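Local coordinates for protein alpha-galactosidase 1 (Saccharomyces cerevisiae, PDB 3LRK) that hydrolyses terminal, non-reducing alpha-D-galactose residues from alpha-D-galactosides such as galactose oligosaccharides, galactomannans and galactolipids, at residues F40-S45 / D72-S77; F110-S115 / A135-N140. The protein carries 1 engineered substitution. All blocks are in the same frame, centred on the assembly; numbering follows the deposited sequence.

Contact 1: residues F40-S45 / D72-S77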
# COMPACT_ATOMS: atom_id res chain seq x y z
N PHE A 40 -7.08 32.11 -17.22
CA PHE A 40 -6.27 32.53 -18.38
C PHE A 40 -5.35 31.47 -19.01
O PHE A 40 -4.86 31.66 -20.13
CB PHE A 40 -5.47 33.79 -18.04
CG PHE A 40 -6.33 34.98 -17.73
CD1 PHE A 40 -6.73 35.24 -16.41
CD2 PHE A 40 -6.78 35.82 -18.75
CE1 PHE A 40 -7.55 36.34 -16.11
CE2 PHE A 40 -7.60 36.92 -18.46
CZ PHE A 40 -7.98 37.18 -17.14
N ALA A 41 -5.12 30.37 -18.30
CA ALA A 41 -4.21 29.31 -18.76
C ALA A 41 -2.89 29.88 -19.31
O ALA A 41 -2.30 30.75 -18.66
CB ALA A 41 -4.92 28.39 -19.77
N CYS A 42 -2.44 29.43 -20.48
CA CYS A 42 -1.16 29.90 -21.07
C CYS A 42 -1.21 31.32 -21.64
O CYS A 42 -0.17 31.88 -22.00
CB CYS A 42 -0.64 28.94 -22.15
SG CYS A 42 0.06 27.37 -21.54
N ASP A 43 -2.41 31.88 -21.74
CA ASP A 43 -2.59 33.21 -22.31
C ASP A 43 -2.30 34.30 -21.27
O ASP A 43 -3.21 34.93 -20.72
CB ASP A 43 -4.01 33.35 -22.89
CG ASP A 43 -4.20 34.64 -23.67
OD1 ASP A 43 -3.22 35.10 -24.30
OD2 ASP A 43 -5.33 35.19 -23.64
N VAL A 44 -1.01 34.50 -21.01
CA VAL A 44 -0.52 35.45 -20.01
C VAL A 44 0.29 36.55 -20.68
O VAL A 44 0.80 36.36 -21.79
CB VAL A 44 0.36 34.75 -18.91
CG1 VAL A 44 -0.43 33.71 -18.16
CG2 VAL A 44 1.62 34.12 -19.52
N SER A 45 0.41 37.69 -20.01
CA SER A 45 1.28 38.78 -20.49
C SER A 45 1.52 39.75 -19.35
O SER A 45 0.84 39.69 -18.34
CB SER A 45 0.64 39.51 -21.67
OG SER A 45 -0.51 40.23 -21.26
N ASP A 72 1.62 32.03 -13.32
CA ASP A 72 1.72 30.57 -13.39
C ASP A 72 2.55 30.13 -14.62
O ASP A 72 3.51 30.80 -14.98
CB ASP A 72 0.31 29.96 -13.37
CG ASP A 72 0.26 28.57 -12.72
OD1 ASP A 72 0.12 28.48 -11.48
OD2 ASP A 72 0.35 27.57 -13.46
N ASP A 73 2.17 29.01 -15.23
CA ASP A 73 2.94 28.35 -16.30
C ASP A 73 2.96 29.17 -17.61
O ASP A 73 2.30 30.21 -17.70
CB ASP A 73 2.29 26.97 -16.56
CG ASP A 73 3.27 25.91 -17.10
OD1 ASP A 73 4.37 26.22 -17.63
OD2 ASP A 73 2.91 24.72 -16.98
N CYS A 74 3.73 28.70 -18.60
CA CYS A 74 3.72 29.22 -19.99
C CYS A 74 4.29 30.63 -20.19
O CYS A 74 3.88 31.36 -21.11
CB CYS A 74 2.31 29.16 -20.60
SG CYS A 74 1.26 27.86 -19.96
N TRP A 75 5.26 31.00 -19.36
CA TRP A 75 5.75 32.37 -19.36
C TRP A 75 7.09 32.48 -20.11
O TRP A 75 7.46 33.57 -20.58
CB TRP A 75 5.86 32.90 -17.91
CG TRP A 75 6.85 32.13 -17.08
CD1 TRP A 75 6.57 31.09 -16.22
CD2 TRP A 75 8.27 32.31 -17.05
NE1 TRP A 75 7.74 30.63 -15.65
CE2 TRP A 75 8.79 31.35 -16.14
CE3 TRP A 75 9.16 33.19 -17.69
CZ2 TRP A 75 10.16 31.24 -15.86
CZ3 TRP A 75 10.52 33.08 -17.41
CH2 TRP A 75 11.00 32.11 -16.49
N SER A 76 7.81 31.36 -20.21
CA SER A 76 9.15 31.32 -20.80
C SER A 76 9.12 30.90 -22.28
O SER A 76 8.13 30.37 -22.77
CB SER A 76 10.05 30.34 -20.03
OG SER A 76 9.46 29.05 -19.97
N SER A 77 10.23 31.14 -22.97
CA SER A 77 10.36 30.73 -24.37
C SER A 77 11.48 29.71 -24.60
O SER A 77 11.63 29.17 -25.70
CB SER A 77 10.54 31.96 -25.26
OG SER A 77 11.73 32.66 -24.93
O HOH W 1 -0.09 30.56 -16.90
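Cys42 and Cys74 each turn SG beside the backbone N and roughly opposite the carbonyl carbon, but not equally well: chi1 of Cys42 is a relaxed -74°, whereas that of Cys74 is twisted to -29°. The sulfurs join in a left-handed disulfide with chi3 -51° and SG of Cys42 2.0 Å from SG of Cys74. Such a small chi3 draws the carbons together, and CB of Cys42 lies 3.3 Å from CB of Cys74, a tight spacing that suggests some strain. Beside the bridge, Val44 directs its CG2 branch at the opposite backbone, reaching Cys74 O at 3.9 Å. No direct hydrogen bond links 40-45 with 72-77. A water bonded to Ala41 O at 2.8 Å also lies close to Asp73 O, though that second distance is doubtfully short. Lys91 adds another tie, its NZ bonding both Cys42 O and Cys74 O.

Backbone turns and local bonds define where each cysteine sits. A type II' turn from Phe40 to Asp43, closed by Asp43 N to Phe40 O at 2.9 Å, has positive phi at Ala41 and carries Cys42. On the other segment, Cys74 N donates to OD1 of Asp73 at 2.7 Å, meeting the oxygen on its anti side and tilted out of the carboxylate plane. Thr120 OG1 also bonds OD1, and Ala122 N bonds OD2, so the cysteine's backbone is one of three protein donors around this carboxylate and probably helps position it. Asp72 and Asp73 bind substrate; a single glycerol, probably from the crystallisation liquor, bonds OD2 of both, and Asp72 OD1 pairs with Lys147. The disulfide thus joins the loop between helices 37-40 and 46-58 to that after strand 68-70, at the C-terminal mouth of the beta/alpha barrel that houses the GH27 active site.

Contact 2: residues F110-S115 / A135-N140; sequences FGMYSS and AQFFAN
Met112 and Phe138 carry most of this contact. The phenyl group of Phe138 presents its CD1-CE1-CZ rim to strand 110-115: CE1 lies 3.9 Å from CB of Met112, and CZ comes 4.1 Å from CB of Ser114, which sits at the ring's edge near its plane. The Met112 chain bends at chi3 (76°), bringing CE into line with that edge. Its SD stands 5.2 Å from the centroid of the Phe138 ring and 81° off the ring normal, an edge-on Met-aromatic contact. The same CE reaches the edge of a second ring, 4.2 Å from CE2 of Phe137. Leu146 of the next strand also touches Phe138, so the helix is packed over two neighbouring strands.

The outward side of the helix is different. Gln136 and Asn140 reach nothing on the strand and lie toward solvent, Asn140 being exposed; one turn apart, they pair with each other through Gln136 NE2 and Asn140 OD1 at 2.8 Å, the donor standing above the carbonyl plane.

The axes of segments 110-115 and 135-140 run nearly antiparallel, 10.4 Å apart at closest approach, as the first two elements of the beta-alpha-beta unit completed by strand 145-149. Alternation along the strand sends Tyr113 to the other side, where its OH bonds OD2 of the nucleophile Asp149. No hydrogen bond crosses between strand and helix. Cohesion therefore rests on dispersion and the sulfur-aromatic contact, while the polar atoms at the margin, Ser114 OG and Tyr113 O, find outside partners in Ser127 and Trp75.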
# COMPACT_ATOMS: atom_id res chain seq x y z
N PHE A 110 5.41 39.57 -5.91
CA PHE A 110 5.41 38.92 -7.23
C PHE A 110 5.76 37.43 -7.09
O PHE A 110 6.81 37.08 -6.53
CB PHE A 110 6.40 39.63 -8.15
CG PHE A 110 6.47 39.08 -9.57
CD1 PHE A 110 5.33 38.58 -10.21
CD2 PHE A 110 7.67 39.09 -10.27
CE1 PHE A 110 5.39 38.09 -11.51
CE2 PHE A 110 7.74 38.60 -11.58
CZ PHE A 110 6.59 38.10 -12.20
N GLY A 111 4.87 36.57 -7.58
CA GLY A 111 5.10 35.13 -7.62
C GLY A 111 5.34 34.64 -9.04
O GLY A 111 4.76 35.16 -10.00
N MET A 112 6.22 33.65 -9.16
CA MET A 112 6.49 32.99 -10.44
C MET A 112 6.39 31.47 -10.30
O MET A 112 6.14 30.97 -9.20
CB MET A 112 7.84 33.43 -11.03
CG MET A 112 7.74 34.77 -11.78
SD MET A 112 9.13 35.21 -12.81
CE MET A 112 8.87 34.14 -14.21
N TYR A 113 6.59 30.76 -11.40
CA TYR A 113 6.30 29.33 -11.46
C TYR A 113 7.40 28.54 -12.18
O TYR A 113 7.96 28.99 -13.19
CB TYR A 113 4.93 29.12 -12.13
CG TYR A 113 4.63 27.69 -12.55
CD1 TYR A 113 5.12 27.20 -13.77
CD2 TYR A 113 3.85 26.85 -11.76
CE1 TYR A 113 4.86 25.90 -14.17
CE2 TYR A 113 3.58 25.54 -12.16
CZ TYR A 113 4.09 25.07 -13.37
OH TYR A 113 3.84 23.77 -13.79
N SER A 114 7.72 27.37 -11.64
CA SER A 114 8.45 26.37 -12.37
C SER A 114 8.00 24.97 -11.95
O SER A 114 6.99 24.82 -11.25
CB SER A 114 9.97 26.54 -12.18
OG SER A 114 10.65 25.86 -13.22
N SER A 115 8.71 23.95 -12.43
CA SER A 115 8.43 22.57 -12.05
C SER A 115 9.73 21.89 -11.68
O SER A 115 10.75 22.13 -12.31
CB SER A 115 7.75 21.81 -13.20
OG SER A 115 7.38 20.49 -12.82
N ALA A 135 16.74 29.44 -9.67
CA ALA A 135 16.61 30.27 -8.47
C ALA A 135 17.29 31.64 -8.67
O ALA A 135 16.73 32.66 -8.29
CB ALA A 135 17.19 29.56 -7.24
N GLN A 136 18.49 31.64 -9.25
CA GLN A 136 19.21 32.87 -9.59
C GLN A 136 18.43 33.77 -10.55
O GLN A 136 18.32 34.99 -10.32
CB GLN A 136 20.61 32.58 -10.15
CG GLN A 136 21.52 33.82 -10.19
CD GLN A 136 21.73 34.45 -8.81
OE1 GLN A 136 22.12 33.77 -7.86
NE2 GLN A 136 21.47 35.74 -8.71
N PHE A 137 17.90 33.18 -11.62
CA PHE A 137 16.98 33.90 -12.51
C PHE A 137 15.83 34.57 -11.75
O PHE A 137 15.53 35.76 -11.97
CB PHE A 137 16.43 32.99 -13.63
CG PHE A 137 15.35 33.64 -14.45
CD1 PHE A 137 15.68 34.33 -15.63
CD2 PHE A 137 14.02 33.60 -14.04
CE1 PHE A 137 14.69 34.95 -16.37
CE2 PHE A 137 13.03 34.24 -14.79
CZ PHE A 137 13.37 34.90 -15.96
N PHE A 138 15.18 33.83 -10.84
CA PHE A 138 14.04 34.39 -10.12
C PHE A 138 14.47 35.56 -9.21
O PHE A 138 13.80 36.59 -9.15
CB PHE A 138 13.25 33.33 -9.34
CG PHE A 138 12.62 32.28 -10.24
CD1 PHE A 138 11.74 32.64 -11.27
CD2 PHE A 138 12.91 30.93 -10.05
CE1 PHE A 138 11.17 31.67 -12.10
CE2 PHE A 138 12.34 29.95 -10.88
CZ PHE A 138 11.47 30.32 -11.90
N ALA A 139 15.60 35.40 -8.52
CA ALA A 139 16.15 36.47 -7.67
C ALA A 139 16.62 37.69 -8.49
O ALA A 139 16.39 38.83 -8.07
CB ALA A 139 17.27 35.93 -6.84
N ASN A 140 17.24 37.44 -9.64
CA ASN A 140 17.66 38.53 -10.56
C ASN A 140 16.46 39.35 -11.02
O ASN A 140 16.58 40.56 -11.27
CB ASN A 140 18.39 37.99 -11.79
CG ASN A 140 19.81 37.54 -11.48
OD1 ASN A 140 20.29 37.66 -10.35
ND2 ASN A 140 20.48 37.01 -12.50

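In the fold
Both contacts are buried within one subunit, yet serve different layers of the barrel. Contact 1 ties loops at the C-terminal ends of strands, with partly exposed Cys42 at its margin, and is joined by a covalent bridge with a polar link through Lys91; contact 2 lies in the layer between strand and helix and is held by apolar rims. Trp75 connects them: its NE1 is 3.0 Å from Tyr113 O, a probable hydrogen bond, while its ring meets that of Phe137 with planes about 20° apart and also packs on Met112 CE. Asp73, which binds substrate, packs against the ring of Tyr113, whose OH bonds the nucleophile Asp149, so 72-77 and 110-115 both reach the active site.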